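Local coordinates for protein acetyl-xylan esterase (Streptomyces lividans, PDB 2CC0) that probably removes acetyl groups from xylan as a metal-dependent family 4 carbohydrate esterase, aiding the breakdown of plant cell walls, at residues G104-T109 and L119-W124. Residues are numbered along the deposited sequence; the frame is centred on the assembly and turned at random.
Sequences GETNAT and LTEVIW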
# COMPACT_ATOMS: atom_id res chain seq x y z
N GLY A 104 10.51 -6.06 -6.78
CA GLY A 104 9.52 -4.97 -6.62
C GLY A 104 9.06 -4.37 -7.95
O GLY A 104 8.40 -3.34 -7.95
N GLU A 105 9.42 -5.02 -9.06
CA GLU A 105 9.21 -4.47 -10.40
C GLU A 105 7.84 -4.85 -10.92
O GLU A 105 7.51 -6.05 -11.05
CB GLU A 105 10.31 -4.93 -11.38
CG GLU A 105 11.67 -4.32 -11.01
CD GLU A 105 12.87 -4.98 -11.69
OE1 GLU A 105 12.72 -6.02 -12.36
OE2 GLU A 105 14.00 -4.44 -11.50
N THR A 106 7.07 -3.82 -11.27
CA THR A 106 5.69 -4.05 -11.70
C THR A 106 5.29 -3.16 -12.90
O THR A 106 5.97 -2.19 -13.21
CB THR A 106 4.72 -3.88 -10.50
OG1 THR A 106 3.37 -4.19 -10.89
CG2 THR A 106 4.78 -2.49 -9.92
N ASN A 107 4.21 -3.55 -13.57
CA ASN A 107 3.59 -2.73 -14.61
C ASN A 107 2.12 -3.10 -14.75
O ASN A 107 1.62 -3.98 -14.02
CB ASN A 107 4.35 -2.80 -15.95
CG ASN A 107 4.32 -4.19 -16.59
OD1 ASN A 107 3.45 -5.02 -16.28
ND2 ASN A 107 5.26 -4.43 -17.52
N ALA A 108 1.40 -2.42 -15.64
CA ALA A 108 -0.07 -2.63 -15.72
C ALA A 108 -0.39 -4.05 -16.16
O ALA A 108 -1.39 -4.61 -15.75
CB ALA A 108 -0.71 -1.63 -16.70
N THR A 109 0.45 -4.62 -17.02
CA THR A 109 0.23 -6.00 -17.47
C THR A 109 0.32 -6.96 -16.28
O THR A 109 -0.54 -7.83 -16.09
CB THR A 109 1.22 -6.38 -18.58
OG1 THR A 109 1.01 -5.49 -19.69
CG2 THR A 109 0.98 -7.84 -19.03
N LEU A 119 -4.99 -11.79 -6.58
CA LEU A 119 -3.82 -11.46 -5.77
C LEU A 119 -3.67 -9.94 -5.56
O LEU A 119 -3.75 -9.17 -6.50
CB LEU A 119 -2.55 -11.99 -6.47
CG LEU A 119 -2.45 -13.51 -6.51
CD1 LEU A 119 -1.43 -13.94 -7.57
CD2 LEU A 119 -2.06 -14.14 -5.15
N THR A 120 -3.41 -9.56 -4.32
CA THR A 120 -3.06 -8.18 -3.99
C THR A 120 -1.54 -8.02 -4.08
O THR A 120 -0.82 -8.81 -3.48
CB THR A 120 -3.55 -7.88 -2.57
OG1 THR A 120 -4.98 -8.01 -2.59
CG2 THR A 120 -3.17 -6.46 -2.12
N GLU A 121 -1.07 -6.99 -4.79
CA GLU A 121 0.38 -6.76 -4.88
C GLU A 121 0.89 -6.18 -3.58
O GLU A 121 0.30 -5.22 -3.04
CB GLU A 121 0.69 -5.81 -6.04
CG GLU A 121 2.15 -5.61 -6.36
CD GLU A 121 2.26 -4.72 -7.57
OE1 GLU A 121 2.25 -5.26 -8.71
OE2 GLU A 121 2.35 -3.49 -7.37
N VAL A 122 2.01 -6.71 -3.10
CA VAL A 122 2.61 -6.26 -1.85
C VAL A 122 4.08 -5.97 -2.10
O VAL A 122 4.86 -6.88 -2.38
CB VAL A 122 2.48 -7.33 -0.75
CG1 VAL A 122 3.20 -6.87 0.52
CG2 VAL A 122 1.00 -7.63 -0.47
N ILE A 123 4.43 -4.69 -2.05
CA ILE A 123 5.81 -4.24 -2.13
C ILE A 123 6.35 -4.21 -0.69
O ILE A 123 6.31 -5.20 0.01
CB ILE A 123 5.94 -2.87 -2.89
CG1 ILE A 123 5.09 -2.89 -4.17
CG2 ILE A 123 7.40 -2.57 -3.24
CD1 ILE A 123 5.56 -3.94 -5.23
N TRP A 124 6.82 -3.06 -0.23
CA TRP A 124 7.28 -2.93 1.16
C TRP A 124 7.44 -1.44 1.47
O TRP A 124 7.47 -0.59 0.55
CB TRP A 124 8.61 -3.68 1.43
CG TRP A 124 9.68 -3.31 0.47
CD1 TRP A 124 10.52 -2.23 0.55
CD2 TRP A 124 10.01 -3.99 -0.75
NE1 TRP A 124 11.35 -2.19 -0.55
CE2 TRP A 124 11.07 -3.27 -1.36
CE3 TRP A 124 9.52 -5.16 -1.39
CZ2 TRP A 124 11.65 -3.66 -2.58
CZ3 TRP A 124 10.09 -5.54 -2.63
CH2 TRP A 124 11.15 -4.79 -3.19
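Thr106 turns OG1 anti to its own nitrogen (chi1 -176°), and Glu121 does the same with CG, then runs on extended before its carboxylate turns across the chain (chi3 -88°); with both side chains directed across the gap, they come from opposite directions and meet. The Thr106 hydroxyl OG1 donates to Glu121 OE1 at 2.7 Å, arriving on the syn side of the carboxylate and tilted 21° from its plane. Beside that bond the threonine methyl CG2 lies 3.7 Å from Glu121 OE2, whose salt-bridge partner is Arg111 NE of helix 108-116. Farther along, Gly104, which has no side chain, sits close against the indole: its CA is 3.8 Å from Trp124 CH2, approaching the ring obliquely, and its positive phi is easily accommodated by glycine. The contact ties the loop leading into helix 108-116 to strand 120-121 and the residues that follow it, within one beta-alpha-beta unit, and reaches the active-site region at Trp124, whose side chain is about 3 Å from a bound acetate and about 7 Å from the zinc ion at nearest atoms. An alanine in place of Glu121 would probably leave the Thr106 hydroxyl without its acceptor and Arg111 without this carboxylate. Glu114 OE2 also lies close to Glu121 OE1, so the arginine and the hydroxyl probably ease the repulsion, or one carboxylate may be protonated.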